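Local coordinates for protein pyoverdine synthetase F (Pseudomonas aeruginosa PAO1, PDB 6CUL) that folds as a single-chain alpha/beta protein around a mixed, mainly parallel sheet and holds an elongated bound ligand in a pocket partly lined by basic and aromatic side chains, at residues Ile9-Asn14 with Ile59-Ala64; Trp86-Asp91 with Thr98-Leu103; Tyr186-Ala191 with Asp246-Leu251; His235-Thr240 with Asn257-Pro262. All coordinates share one frame; numbering follows the deposited sequence.

Interaction 1 of 4, residues Ile9-Asn14 with Ile59-Ala64; sequences IWSLRN and IYDDDA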
loop_
_atom_site.group_PDB
_atom_site.type_symbol
_atom_site.label_atom_id
_atom_site.label_comp_id
_atom_site.label_asym_id
_atom_site.label_seq_id
_atom_site.Cartn_x
_atom_site.Cartn_y
_atom_site.Cartn_z
ATOM N N ILE A 9 -2.607 -1.979 -7.237
ATOM C CA ILE A 9 -1.909 -0.738 -7.525
ATOM C C ILE A 9 -0.958 -0.245 -6.433
ATOM O O ILE A 9 -1.350 -0.144 -5.324
ATOM C CB ILE A 9 -2.886 0.438 -7.830
ATOM C CG1 ILE A 9 -3.968 0.039 -8.799
ATOM C CG2 ILE A 9 -2.139 1.627 -8.366
ATOM C CD1 ILE A 9 -4.977 1.102 -9.049
ATOM N N TRP A 10 0.267 0.061 -6.778
ATOM C CA TRP A 10 1.186 0.615 -5.850
ATOM C C TRP A 10 2.299 1.502 -6.481
ATOM O O TRP A 10 2.765 1.260 -7.535
ATOM C CB TRP A 10 1.765 -0.489 -5.037
ATOM C CG TRP A 10 2.636 -1.371 -5.783
ATOM C CD1 TRP A 10 2.709 -1.509 -7.103
ATOM C CD2 TRP A 10 3.560 -2.286 -5.238
ATOM N NE1 TRP A 10 3.606 -2.426 -7.426
ATOM C CE2 TRP A 10 4.149 -2.933 -6.290
ATOM C CE3 TRP A 10 3.905 -2.659 -3.949
ATOM C CZ2 TRP A 10 5.071 -3.854 -6.109
ATOM C CZ3 TRP A 10 4.805 -3.579 -3.790
ATOM C CH2 TRP A 10 5.381 -4.167 -4.843
ATOM N N SER A 11 2.718 2.505 -5.793
ATOM C CA SER A 11 3.747 3.315 -6.297
ATOM C C SER A 11 5.014 2.600 -5.941
ATOM O O SER A 11 5.295 2.539 -4.809
ATOM C CB SER A 11 3.764 4.632 -5.545
ATOM O OG SER A 11 2.743 5.484 -5.884
ATOM N N LEU A 12 5.826 2.184 -6.888
ATOM C CA LEU A 12 7.056 1.507 -6.589
ATOM C C LEU A 12 7.977 2.286 -5.647
ATOM O O LEU A 12 8.622 1.704 -4.859
ATOM C CB LEU A 12 7.821 1.238 -7.861
ATOM C CG LEU A 12 7.265 0.230 -8.831
ATOM C CD1 LEU A 12 8.142 0.080 -10.015
ATOM C CD2 LEU A 12 7.047 -1.118 -8.208
ATOM N N ARG A 13 7.989 3.593 -5.740
ATOM C CA ARG A 13 8.794 4.408 -4.902
ATOM C C ARG A 13 8.455 4.238 -3.421
ATOM O O ARG A 13 9.306 4.333 -2.637
ATOM C CB ARG A 13 8.752 5.853 -5.369
ATOM C CG ARG A 13 7.409 6.527 -5.514
ATOM C CD ARG A 13 7.471 7.666 -6.501
ATOM N NE ARG A 13 6.254 8.374 -6.687
ATOM C CZ ARG A 13 5.200 7.910 -7.287
ATOM N NH1 ARG A 13 5.184 6.732 -7.796
ATOM N NH2 ARG A 13 4.166 8.637 -7.369
ATOM N N ASN A 14 7.188 4.052 -3.108
ATOM C CA ASN A 14 6.724 3.791 -1.797
ATOM C C ASN A 14 7.199 2.439 -1.266
ATOM O O ASN A 14 7.441 2.309 -0.150
ATOM C CB ASN A 14 5.241 3.919 -1.746
ATOM C CG ASN A 14 4.711 3.758 -0.364
ATOM O OD1 ASN A 14 4.062 2.833 -0.088
ATOM N ND2 ASN A 14 5.055 4.631 0.500
ATOM N N ILE A 59 -0.478 -2.717 -11.478
ATOM C CA ILE A 59 -0.215 -1.381 -11.872
ATOM C C ILE A 59 0.679 -0.575 -10.910
ATOM O O ILE A 59 0.641 -0.731 -9.761
ATOM C CB ILE A 59 -1.567 -0.694 -12.124
ATOM C CG1 ILE A 59 -2.464 -1.573 -13.005
ATOM C CG2 ILE A 59 -1.397 0.660 -12.764
ATOM C CD1 ILE A 59 -3.920 -1.383 -12.861
ATOM N N TYR A 60 1.538 0.234 -11.444
ATOM C CA TYR A 60 2.400 1.053 -10.655
ATOM C C TYR A 60 2.426 2.411 -11.346
ATOM O O TYR A 60 2.402 2.474 -12.514
ATOM C CB TYR A 60 3.752 0.375 -10.468
ATOM C CG TYR A 60 4.658 0.538 -11.563
ATOM C CD1 TYR A 60 4.608 -0.232 -12.684
ATOM C CD2 TYR A 60 5.561 1.514 -11.509
ATOM C CE1 TYR A 60 5.481 0.013 -13.700
ATOM C CE2 TYR A 60 6.437 1.761 -12.504
ATOM C CZ TYR A 60 6.397 1.011 -13.576
ATOM O OH TYR A 60 7.294 1.341 -14.485
ATOM N N ASP A 61 2.440 3.484 -10.625
ATOM C CA ASP A 61 2.428 4.750 -11.252
ATOM C C ASP A 61 3.712 5.519 -11.477
ATOM O O ASP A 61 3.646 6.559 -12.010
ATOM C CB ASP A 61 1.537 5.653 -10.453
ATOM C CG ASP A 61 2.225 6.280 -9.332
ATOM O OD1 ASP A 61 2.785 5.619 -8.524
ATOM O OD2 ASP A 61 2.177 7.440 -9.243
ATOM N N ASP A 62 4.845 4.986 -11.127
ATOM C CA ASP A 62 6.050 5.751 -11.223
ATOM C C ASP A 62 6.473 6.100 -12.623
ATOM O O ASP A 62 6.149 5.407 -13.523
ATOM C CB ASP A 62 7.163 4.995 -10.561
ATOM C CG ASP A 62 6.768 4.378 -9.293
ATOM O OD1 ASP A 62 5.965 3.486 -9.261
ATOM O OD2 ASP A 62 7.288 4.786 -8.312
ATOM N N ASP A 63 7.157 7.195 -12.817
ATOM C CA ASP A 63 7.638 7.428 -14.155
ATOM C C ASP A 63 9.138 7.648 -14.238
ATOM O O ASP A 63 9.652 8.448 -13.562
ATOM C CB ASP A 63 6.869 8.536 -14.886
ATOM C CG ASP A 63 7.401 8.771 -16.269
ATOM O OD1 ASP A 63 7.164 8.034 -17.230
ATOM O OD2 ASP A 63 8.216 9.629 -16.323
ATOM N N ALA A 64 9.765 6.934 -15.106
ATOM C CA ALA A 64 11.170 7.024 -15.285
ATOM C C ALA A 64 11.661 8.415 -15.697
ATOM O O ALA A 64 12.745 8.760 -15.400
ATOM C CB ALA A 64 11.640 5.964 -16.228
#
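Arg13 is drawn to Asp61 and Asp62, and its side chain runs along the second of these acids before it reaches the first. At chi1 55° CG lies between the backbone N and the carbonyl carbon, which keeps the start of the chain beside Asp62. CB borders Asp62 OD2, CG comes to 3.3 Å of the same OD2, and CD stays close to it. NE, further off, turns to a bound citric acid, probably from the crystallisation liquor. At the tip, NH1 makes two salt bridges, to Asp61 OD1 at 2.7 Å and to Asp62 OD2 at 2.9 Å. Both oxygens lie at the edge of the guanidinium, near its plane, but NH1 meets each of them from above the carboxylate plane. The Asp62 carboxylate is turned 85° from the guanidinium, and the backbone N of Arg13 reaches OD2 from the face opposite NH1, at 2.9 Å. The other Asp62 oxygen, OD1, uses its syn lone pair for Leu12 N at 2.7 Å, so one carboxylate grips two successive N-H groups at the start of helix 12-17. Asp61 OD1 is likewise held from both faces, by NH1 and by Ser11 OG at 2.6 Å. Nearby, Leu12 CD1 rests over one face of the Tyr60 ring. The segments begin with a parallel bridge of Ile9 and Ile59, and Trp10 N donates to Ile59 O at 3.1 Å. Strands 6-9 and 55-60 are therefore neighbours in the Rossmann-like sheet. Strand 142-145 flanks Ile9 on its other side, while helix 67-72 brings Lys72 against Arg13 and Asp69 against Asp62.

Interaction 2 of 4, residues Trp86-Asp91 with Thr98-Leu103; sequences WFYPAD and TLNDLL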
loop_
_atom_site.group_PDB
_atom_site.type_symbol
_atom_site.label_atom_id
_atom_site.label_comp_id
_atom_site.label_asym_id
_atom_site.label_seq_id
_atom_site.Cartn_x
_atom_site.Cartn_y
_atom_site.Cartn_z
ATOM N N TRP A 86 15.303 -6.473 -5.957
ATOM C CA TRP A 86 13.977 -6.321 -6.534
ATOM C C TRP A 86 12.959 -6.330 -5.414
ATOM O O TRP A 86 13.227 -6.814 -4.387
ATOM C CB TRP A 86 13.699 -7.384 -7.601
ATOM C CG TRP A 86 12.525 -7.136 -8.498
ATOM C CD1 TRP A 86 11.546 -7.958 -8.706
ATOM C CD2 TRP A 86 12.209 -5.946 -9.227
ATOM N NE1 TRP A 86 10.639 -7.425 -9.525
ATOM C CE2 TRP A 86 11.014 -6.172 -9.859
ATOM C CE3 TRP A 86 12.834 -4.726 -9.422
ATOM C CZ2 TRP A 86 10.439 -5.262 -10.685
ATOM C CZ3 TRP A 86 12.253 -3.837 -10.221
ATOM C CH2 TRP A 86 11.082 -4.104 -10.848
ATOM N N PHE A 87 11.777 -5.826 -5.674
ATOM C CA PHE A 87 10.687 -5.735 -4.679
ATOM C C PHE A 87 10.125 -7.035 -4.044
ATOM O O PHE A 87 9.432 -6.983 -3.100
ATOM C CB PHE A 87 9.539 -4.925 -5.263
ATOM C CG PHE A 87 9.921 -3.578 -5.678
ATOM C CD1 PHE A 87 10.499 -3.362 -6.871
ATOM C CD2 PHE A 87 9.723 -2.544 -4.873
ATOM C CE1 PHE A 87 10.884 -2.130 -7.263
ATOM C CE2 PHE A 87 10.096 -1.308 -5.239
ATOM C CZ PHE A 87 10.687 -1.098 -6.440
ATOM N N TYR A 88 10.403 -8.104 -4.707
ATOM C CA TYR A 88 10.065 -9.452 -4.436
ATOM C C TYR A 88 11.036 -10.290 -5.283
ATOM O O TYR A 88 11.728 -9.773 -6.105
ATOM C CB TYR A 88 8.584 -9.748 -4.768
ATOM C CG TYR A 88 8.147 -9.350 -6.137
ATOM C CD1 TYR A 88 8.592 -10.003 -7.220
ATOM C CD2 TYR A 88 7.325 -8.306 -6.337
ATOM C CE1 TYR A 88 8.216 -9.639 -8.459
ATOM C CE2 TYR A 88 6.949 -7.934 -7.562
ATOM C CZ TYR A 88 7.409 -8.613 -8.625
ATOM O OH TYR A 88 7.043 -8.268 -9.875
ATOM N N PRO A 89 11.099 -11.585 -5.069
ATOM C CA PRO A 89 12.043 -12.232 -5.950
ATOM C C PRO A 89 11.586 -12.155 -7.375
ATOM O O PRO A 89 10.550 -12.636 -7.627
ATOM C CB PRO A 89 11.995 -13.652 -5.497
ATOM C CG PRO A 89 11.594 -13.587 -4.116
ATOM C CD PRO A 89 10.682 -12.451 -3.988
ATOM N N ALA A 90 12.443 -11.757 -8.281
ATOM C CA ALA A 90 12.125 -11.593 -9.691
ATOM C C ALA A 90 11.525 -12.839 -10.311
ATOM O O ALA A 90 10.798 -12.734 -11.270
ATOM C CB ALA A 90 13.342 -11.201 -10.448
ATOM N N ASP A 91 11.779 -13.971 -9.707
ATOM C CA ASP A 91 11.192 -15.178 -10.174
ATOM C C ASP A 91 9.791 -15.512 -9.562
ATOM O O ASP A 91 9.282 -16.531 -9.884
ATOM C CB ASP A 91 12.197 -16.286 -9.982
ATOM C CG ASP A 91 12.570 -16.472 -8.582
ATOM O OD1 ASP A 91 11.698 -16.214 -7.792
ATOM O OD2 ASP A 91 13.684 -16.877 -8.247
ATOM N N THR A 98 3.882 -15.695 -14.138
ATOM C CA THR A 98 5.093 -15.057 -13.690
ATOM C C THR A 98 4.629 -13.743 -13.114
ATOM O O THR A 98 3.947 -13.057 -13.770
ATOM C CB THR A 98 6.008 -14.805 -14.886
ATOM O OG1 THR A 98 6.321 -16.022 -15.520
ATOM C CG2 THR A 98 7.209 -14.194 -14.492
ATOM N N LEU A 99 4.987 -13.397 -11.889
ATOM C CA LEU A 99 4.480 -12.169 -11.308
ATOM C C LEU A 99 4.907 -10.918 -12.023
ATOM O O LEU A 99 4.109 -10.019 -12.169
ATOM C CB LEU A 99 4.779 -12.060 -9.834
ATOM C CG LEU A 99 4.446 -10.762 -9.189
ATOM C CD1 LEU A 99 3.023 -10.647 -8.723
ATOM C CD2 LEU A 99 5.282 -10.632 -7.996
ATOM N N ASN A 100 6.154 -10.916 -12.454
ATOM C CA ASN A 100 6.734 -9.792 -13.212
ATOM C C ASN A 100 6.036 -9.485 -14.526
ATOM O O ASN A 100 5.931 -8.370 -14.910
ATOM C CB ASN A 100 8.203 -9.980 -13.405
ATOM C CG ASN A 100 8.946 -9.741 -12.157
ATOM O OD1 ASN A 100 9.002 -8.639 -11.723
ATOM N ND2 ASN A 100 9.470 -10.773 -11.549
ATOM N N ASP A 101 5.481 -10.493 -15.136
ATOM C CA ASP A 101 4.712 -10.325 -16.288
ATOM C C ASP A 101 3.468 -9.510 -16.009
ATOM O O ASP A 101 2.908 -9.095 -16.910
ATOM C CB ASP A 101 4.374 -11.662 -16.901
ATOM C CG ASP A 101 5.588 -12.499 -17.235
ATOM O OD1 ASP A 101 6.718 -12.094 -17.202
ATOM O OD2 ASP A 101 5.390 -13.628 -17.510
ATOM N N LEU A 102 3.020 -9.337 -14.806
ATOM C CA LEU A 102 1.843 -8.503 -14.596
ATOM C C LEU A 102 2.056 -7.026 -14.310
ATOM O O LEU A 102 1.130 -6.380 -14.090
ATOM C CB LEU A 102 0.963 -9.068 -13.504
ATOM C CG LEU A 102 0.482 -10.480 -13.595
ATOM C CD1 LEU A 102 0.044 -10.959 -12.245
ATOM C CD2 LEU A 102 -0.622 -10.576 -14.588
ATOM N N LEU A 103 3.256 -6.545 -14.293
ATOM C CA LEU A 103 3.477 -5.172 -14.035
ATOM C C LEU A 103 2.941 -4.253 -15.137
ATOM O O LEU A 103 3.175 -4.527 -16.300
ATOM C CB LEU A 103 4.960 -4.970 -13.898
ATOM C CG LEU A 103 5.595 -5.532 -12.644
ATOM C CD1 LEU A 103 7.048 -5.182 -12.590
ATOM C CD2 LEU A 103 4.887 -4.996 -11.457
#
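Tyr88 and Asn100 approach from opposite directions across a loop-to-loop contact within the long, irregular connection from helix 67-72 to strand 103-105. The second partner sits in a short 3-10 turn that runs to Leu102 and leads into this outermost strand of the sheet. Tyr88 OH donates to Asn100 OD1 at 2.7 Å, arriving above the plane of the amide carbonyl, 69° out of it, and so not on a lone pair. The same oxygen also accepts from Trp86 NE1 at 3.0 Å. This donor does lie in the carbonyl plane, on a lone pair, although OD1 is tilted from the plane of the indole. Two aromatic donors thus grip one amide oxygen from different directions, which would help to fix the rotation of the Asn100 amide. The phenol ring and the amide are turned 39° against each other. Leu99 is the third large contributor. It swings CG away from its backbone N (chi1 173°), extends toward Tyr88 and lays CD2 over a face of the ring, though modelled too close for the exact spacing to be trusted. Helix 36-46 also packs here, with Glu38 against Tyr88 and Leu37 and Val41 against Leu99. Beside the amide, the indole reaches the start of strand 103-105, where Leu103 CD1 lies in the ring plane at its edge, 3.9 Å from Trp86 CZ2.

Interaction 3 of 4, residues Tyr186-Ala191 with Asp246-Leu251; sequences YATLDA and DTILEL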
loop_
_atom_site.group_PDB
_atom_site.type_symbol
_atom_site.label_atom_id
_atom_site.label_comp_id
_atom_site.label_asym_id
_atom_site.label_seq_id
_atom_site.Cartn_x
_atom_site.Cartn_y
_atom_site.Cartn_z
ATOM N N TYR A 186 1.269 9.569 8.173
ATOM C CA TYR A 186 2.048 9.476 9.346
ATOM C C TYR A 186 1.692 8.314 10.303
ATOM O O TYR A 186 2.262 8.238 11.329
ATOM C CB TYR A 186 2.006 10.798 10.095
ATOM C CG TYR A 186 2.800 11.863 9.411
ATOM C CD1 TYR A 186 4.139 12.036 9.669
ATOM C CD2 TYR A 186 2.243 12.658 8.456
ATOM C CE1 TYR A 186 4.870 13.020 9.034
ATOM C CE2 TYR A 186 2.977 13.606 7.806
ATOM C CZ TYR A 186 4.289 13.781 8.099
ATOM O OH TYR A 186 4.997 14.688 7.449
ATOM N N ALA A 187 0.826 7.416 9.919
ATOM C CA ALA A 187 0.350 6.456 10.812
ATOM C C ALA A 187 1.370 5.547 11.443
ATOM O O ALA A 187 1.184 5.182 12.545
ATOM C CB ALA A 187 -0.712 5.666 10.158
ATOM N N THR A 188 2.379 5.101 10.737
ATOM C CA THR A 188 3.351 4.271 11.369
ATOM C C THR A 188 4.220 4.979 12.405
ATOM O O THR A 188 4.520 4.415 13.393
ATOM C CB THR A 188 4.130 3.459 10.393
ATOM O OG1 THR A 188 4.869 2.572 11.144
ATOM C CG2 THR A 188 5.047 4.238 9.684
ATOM N N LEU A 189 4.651 6.188 12.076
ATOM C CA LEU A 189 5.378 7.044 12.962
ATOM C C LEU A 189 4.478 7.543 14.130
ATOM O O LEU A 189 4.877 7.538 15.214
ATOM C CB LEU A 189 6.035 8.173 12.196
ATOM C CG LEU A 189 7.235 7.927 11.268
ATOM C CD1 LEU A 189 7.071 8.554 9.939
ATOM C CD2 LEU A 189 8.512 8.392 11.860
ATOM N N ASP A 190 3.222 7.890 13.901
ATOM C CA ASP A 190 2.341 8.284 15.000
ATOM C C ASP A 190 2.209 7.131 16.026
ATOM O O ASP A 190 2.087 7.408 17.170
ATOM C CB ASP A 190 0.955 8.651 14.516
ATOM C CG ASP A 190 0.837 10.014 14.058
ATOM O OD1 ASP A 190 1.624 10.828 14.288
ATOM O OD2 ASP A 190 -0.085 10.301 13.429
ATOM N N ALA A 191 2.127 5.872 15.563
ATOM C CA ALA A 191 2.114 4.710 16.340
ATOM C C ALA A 191 3.416 4.514 17.110
ATOM O O ALA A 191 3.350 4.167 18.211
ATOM C CB ALA A 191 1.829 3.559 15.454
ATOM N N ASP A 246 11.007 0.175 20.512
ATOM C CA ASP A 246 10.796 -0.251 19.149
ATOM C C ASP A 246 11.334 0.717 18.133
ATOM O O ASP A 246 11.225 1.882 18.314
ATOM C CB ASP A 246 9.294 -0.403 18.877
ATOM C CG ASP A 246 8.775 -1.698 19.252
ATOM O OD1 ASP A 246 9.517 -2.504 19.564
ATOM O OD2 ASP A 246 7.642 -1.975 19.254
ATOM N N THR A 247 11.948 0.232 17.075
ATOM C CA THR A 247 12.340 1.087 15.962
ATOM C C THR A 247 11.226 1.096 14.931
ATOM O O THR A 247 10.326 0.342 15.015
ATOM C CB THR A 247 13.588 0.621 15.233
ATOM O OG1 THR A 247 13.328 -0.520 14.454
ATOM C CG2 THR A 247 14.555 0.249 16.140
ATOM N N ILE A 248 11.310 1.991 13.974
ATOM C CA ILE A 248 10.376 2.091 12.883
ATOM C C ILE A 248 10.418 0.874 11.965
ATOM O O ILE A 248 9.393 0.380 11.619
ATOM C CB ILE A 248 10.457 3.448 12.172
ATOM C CG1 ILE A 248 9.183 3.717 11.415
ATOM C CG2 ILE A 248 11.691 3.560 11.303
ATOM C CD1 ILE A 248 8.061 4.030 12.317
ATOM N N LEU A 249 11.592 0.360 11.666
ATOM C CA LEU A 249 11.685 -0.847 10.871
ATOM C C LEU A 249 10.997 -2.000 11.548
ATOM O O LEU A 249 10.506 -2.802 10.878
ATOM C CB LEU A 249 13.115 -1.214 10.581
ATOM C CG LEU A 249 13.736 -0.257 9.634
ATOM C CD1 LEU A 249 15.190 -0.514 9.504
ATOM C CD2 LEU A 249 13.044 -0.305 8.330
ATOM N N GLU A 250 11.107 -2.131 12.865
ATOM C CA GLU A 250 10.402 -3.145 13.625
ATOM C C GLU A 250 8.882 -2.965 13.644
ATOM O O GLU A 250 8.179 -3.881 13.551
ATOM C CB GLU A 250 10.913 -3.225 15.036
ATOM C CG GLU A 250 12.274 -3.820 15.192
ATOM C CD GLU A 250 13.121 -3.097 16.182
ATOM O OE1 GLU A 250 12.689 -2.116 16.669
ATOM O OE2 GLU A 250 14.212 -3.507 16.432
ATOM N N LEU A 251 8.404 -1.768 13.824
ATOM C CA LEU A 251 6.980 -1.526 13.804
ATOM C C LEU A 251 6.317 -1.823 12.452
ATOM O O LEU A 251 5.326 -2.444 12.429
ATOM C CB LEU A 251 6.654 -0.118 14.267
ATOM C CG LEU A 251 5.191 0.233 14.453
ATOM C CD1 LEU A 251 4.419 -0.903 15.050
ATOM C CD2 LEU A 251 5.055 1.420 15.338
#
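Thr188 is the first residue of 186-191 to touch 246-251, and it meets both Ile248 and Leu251. Its OG1 comes to 3.7 Å from Ile248 CD1, the two side chains crossing at about a right angle. The carbonyl O of Thr188 is approached by the CD2 branch of Leu251 at 3.6 Å, while the Thr188 and Leu251 side chains slide past each other in opposite directions. Leu189 follows, its CG 4.1 Å from Ile248 CD1, so this one methyl reaches two consecutive residues of the facing helix. One turn on from Thr188, Ala191 presents CB to Leu251 CD2 at 3.9 Å. No hydrogen bond crosses between the segments. The partner helix begins with a capping box: Thr247 OG1 accepts from Glu250 N at 3.2 Å, and Glu250 OE1 accepts in return from Thr247 N, a bond modelled very short. Leu192 continues the packing against both Ile248 and Leu251. This is plain helix-helix packing, with residues one turn apart on each side, joining the short helix 187-195 to the capped first turn of the long C-terminal helix 248-271.

Interaction 4 of 4, residues His235-Thr240 with Asn257-Pro262; sequences HDVLKT and NNSLFP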
loop_
_atom_site.group_PDB
_atom_site.type_symbol
_atom_site.label_atom_id
_atom_site.label_comp_id
_atom_site.label_asym_id
_atom_site.label_seq_id
_atom_site.Cartn_x
_atom_site.Cartn_y
_atom_site.Cartn_z
ATOM N N HIS A 235 -13.055 -4.106 6.816
ATOM C CA HIS A 235 -12.509 -5.085 7.703
ATOM C C HIS A 235 -11.326 -4.500 8.418
ATOM O O HIS A 235 -10.562 -3.801 7.823
ATOM C CB HIS A 235 -12.154 -6.376 6.996
ATOM C CG HIS A 235 -11.607 -7.425 7.891
ATOM N ND1 HIS A 235 -12.251 -7.832 9.016
ATOM C CD2 HIS A 235 -10.455 -8.105 7.858
ATOM C CE1 HIS A 235 -11.539 -8.745 9.619
ATOM N NE2 HIS A 235 -10.442 -8.929 8.938
ATOM N N ASP A 236 -11.223 -4.804 9.692
ATOM C CA ASP A 236 -10.201 -4.255 10.519
ATOM C C ASP A 236 -9.476 -5.196 11.460
ATOM O O ASP A 236 -10.082 -6.028 12.005
ATOM C CB ASP A 236 -10.850 -3.208 11.357
ATOM C CG ASP A 236 -10.076 -1.998 11.431
ATOM O OD1 ASP A 236 -9.074 -1.890 10.755
ATOM O OD2 ASP A 236 -10.490 -1.120 12.170
ATOM N N VAL A 237 -8.180 -5.001 11.619
ATOM C CA VAL A 237 -7.343 -5.771 12.500
ATOM C C VAL A 237 -6.483 -4.847 13.344
ATOM O O VAL A 237 -6.104 -3.866 12.901
ATOM C CB VAL A 237 -6.490 -6.830 11.762
ATOM C CG1 VAL A 237 -5.623 -7.674 12.678
ATOM C CG2 VAL A 237 -7.371 -7.765 11.024
ATOM N N LEU A 238 -6.254 -5.241 14.570
ATOM C CA LEU A 238 -5.494 -4.501 15.495
ATOM C C LEU A 238 -4.762 -5.410 16.366
ATOM O O LEU A 238 -5.085 -5.555 17.469
ATOM C CB LEU A 238 -6.423 -3.611 16.303
ATOM C CG LEU A 238 -5.813 -2.757 17.370
ATOM C CD1 LEU A 238 -4.822 -1.758 16.850
ATOM C CD2 LEU A 238 -6.850 -2.098 18.252
ATOM N N LYS A 239 -3.753 -6.030 15.858
ATOM C CA LYS A 239 -2.966 -6.970 16.605
ATOM C C LYS A 239 -1.454 -6.693 16.769
ATOM O O LYS A 239 -0.703 -7.578 16.994
ATOM C CB LYS A 239 -3.179 -8.318 15.968
ATOM C CG LYS A 239 -4.590 -8.717 16.016
ATOM C CD LYS A 239 -4.800 -10.102 15.611
ATOM C CE LYS A 239 -6.232 -10.515 15.763
ATOM N NZ LYS A 239 -7.183 -10.014 14.765
ATOM N N THR A 240 -1.031 -5.465 16.644
ATOM C CA THR A 240 0.363 -5.159 16.714
ATOM C C THR A 240 0.743 -4.429 17.998
ATOM O O THR A 240 0.462 -3.292 18.133
ATOM C CB THR A 240 0.742 -4.323 15.511
ATOM O OG1 THR A 240 0.069 -4.783 14.362
ATOM C CG2 THR A 240 2.170 -4.432 15.271
ATOM N N ASN A 257 3.290 -7.882 9.392
ATOM C CA ASN A 257 3.110 -9.268 9.775
ATOM C C ASN A 257 1.997 -9.578 10.848
ATOM O O ASN A 257 1.392 -10.581 10.781
ATOM C CB ASN A 257 4.484 -9.944 9.996
ATOM C CG ASN A 257 5.420 -9.909 8.726
ATOM O OD1 ASN A 257 5.594 -10.872 8.042
ATOM N ND2 ASN A 257 6.017 -8.839 8.484
ATOM N N ASN A 258 1.776 -8.717 11.833
ATOM C CA ASN A 258 0.722 -8.932 12.841
ATOM C C ASN A 258 -0.684 -8.527 12.470
ATOM O O ASN A 258 -1.590 -9.134 12.854
ATOM C CB ASN A 258 1.069 -8.284 14.176
ATOM C CG ASN A 258 1.581 -9.263 15.204
ATOM O OD1 ASN A 258 1.813 -10.399 14.913
ATOM N ND2 ASN A 258 1.746 -8.802 16.413
ATOM N N SER A 259 -0.841 -7.455 11.761
ATOM C CA SER A 259 -2.118 -7.027 11.375
ATOM C C SER A 259 -2.450 -6.768 9.928
ATOM O O SER A 259 -3.533 -6.856 9.598
ATOM C CB SER A 259 -2.403 -5.777 12.179
ATOM O OG SER A 259 -3.724 -5.465 12.142
ATOM N N LEU A 260 -1.504 -6.319 9.130
ATOM C CA LEU A 260 -1.731 -5.973 7.739
ATOM C C LEU A 260 -1.962 -7.063 6.729
ATOM O O LEU A 260 -2.828 -6.963 5.944
ATOM C CB LEU A 260 -0.654 -5.013 7.254
ATOM C CG LEU A 260 -0.946 -4.290 5.948
ATOM C CD1 LEU A 260 -0.606 -2.818 6.050
ATOM C CD2 LEU A 260 -0.297 -4.924 4.754
ATOM N N PHE A 261 -1.156 -8.072 6.736
ATOM C CA PHE A 261 -1.385 -9.111 5.833
ATOM C C PHE A 261 -2.750 -9.763 6.172
ATOM O O PHE A 261 -3.524 -10.006 5.321
ATOM C CB PHE A 261 -0.172 -10.056 5.745
ATOM C CG PHE A 261 1.073 -9.395 5.263
ATOM C CD1 PHE A 261 1.007 -8.267 4.515
ATOM C CD2 PHE A 261 2.279 -9.876 5.581
ATOM C CE1 PHE A 261 2.110 -7.657 4.084
ATOM C CE2 PHE A 261 3.400 -9.263 5.162
ATOM C CZ PHE A 261 3.317 -8.156 4.394
ATOM N N PRO A 262 -3.027 -9.962 7.452
ATOM C CA PRO A 262 -4.313 -10.541 7.815
ATOM C C PRO A 262 -5.502 -9.693 7.437
ATOM O O PRO A 262 -6.445 -10.223 6.929
ATOM C CB PRO A 262 -4.212 -10.711 9.313
ATOM C CG PRO A 262 -2.779 -10.691 9.600
ATOM C CD PRO A 262 -2.160 -9.799 8.614
#
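Val237 and Ser259 bring together the edge strand 233-241 and the C-terminal helix 248-271, a strand and the following helix that turns back to pack along it in this alpha/beta fold. The two short axes run nearly antiparallel, at 153°, and come within 6.3 Å. Van der Waals contact is the main tie. Ser259 OG, anti to its own backbone N at chi1 -165°, reaches out to the strand and lies against Val237 CG1 at 3.0 Å. Further along the strand, Thr240 OG1 lies 3.4 Å from Ser259 CB and close to Asn258 CB. Lys239 adds its CB, 3.6 Å from Asn258 O, while the rest of its chain leads away. Polar approaches form the second group. Ser259 OG lies 3.0 Å from Val237 O; a weak hydrogen bond links this hydroxyl to Ala219 N on the neighbouring strand. Asn258 ND2 is 2.8 Å from Lys239 O. The Thr240 hydroxyl has its strongest partner in Asn255 OD1, on helix 248-271 about one turn before Asn258 and Ser259. Helix geometry is irregular here: a wider pi-type turn spans 257-260, and a kink falls at Pro262, whose N has no hydrogen to give to the preceding turn. The strand goes on to meet Ala263 and Glu266 further along the helix, but at the kink itself Val237 CG2 comes only to 4.5 Å from Pro262 C.

Interactions 1 and 2 touch directly: Leu12 O lies 3.4 Å from Phe87 CE2, so the connection 86-91 packs on the start of helix 12-17. Interactions 3 and 4 share helix 248-271 and meet where Leu251 CD1 comes 4.2 Å from Thr240 CG2. Interactions 1 and 4 both reach the main sheet but lie on opposite sides of the chain's centre, about 24 Å apart between centres. The bound N-(4-{[(2-amino-4-oxo-1,4-dihydroquinazolin-6-yl)methyl]amino}benzene-1-carbonyl)-D-glutamic acid is about 8 Å (nearest atoms) from the Arg13 side chain, about 11 Å from that of Ile248 and about 13 Å from that of Trp86. Interactions 1 and 3 thus lie nearer it than interaction 2. Its pocket includes Lys72, which touches Arg13.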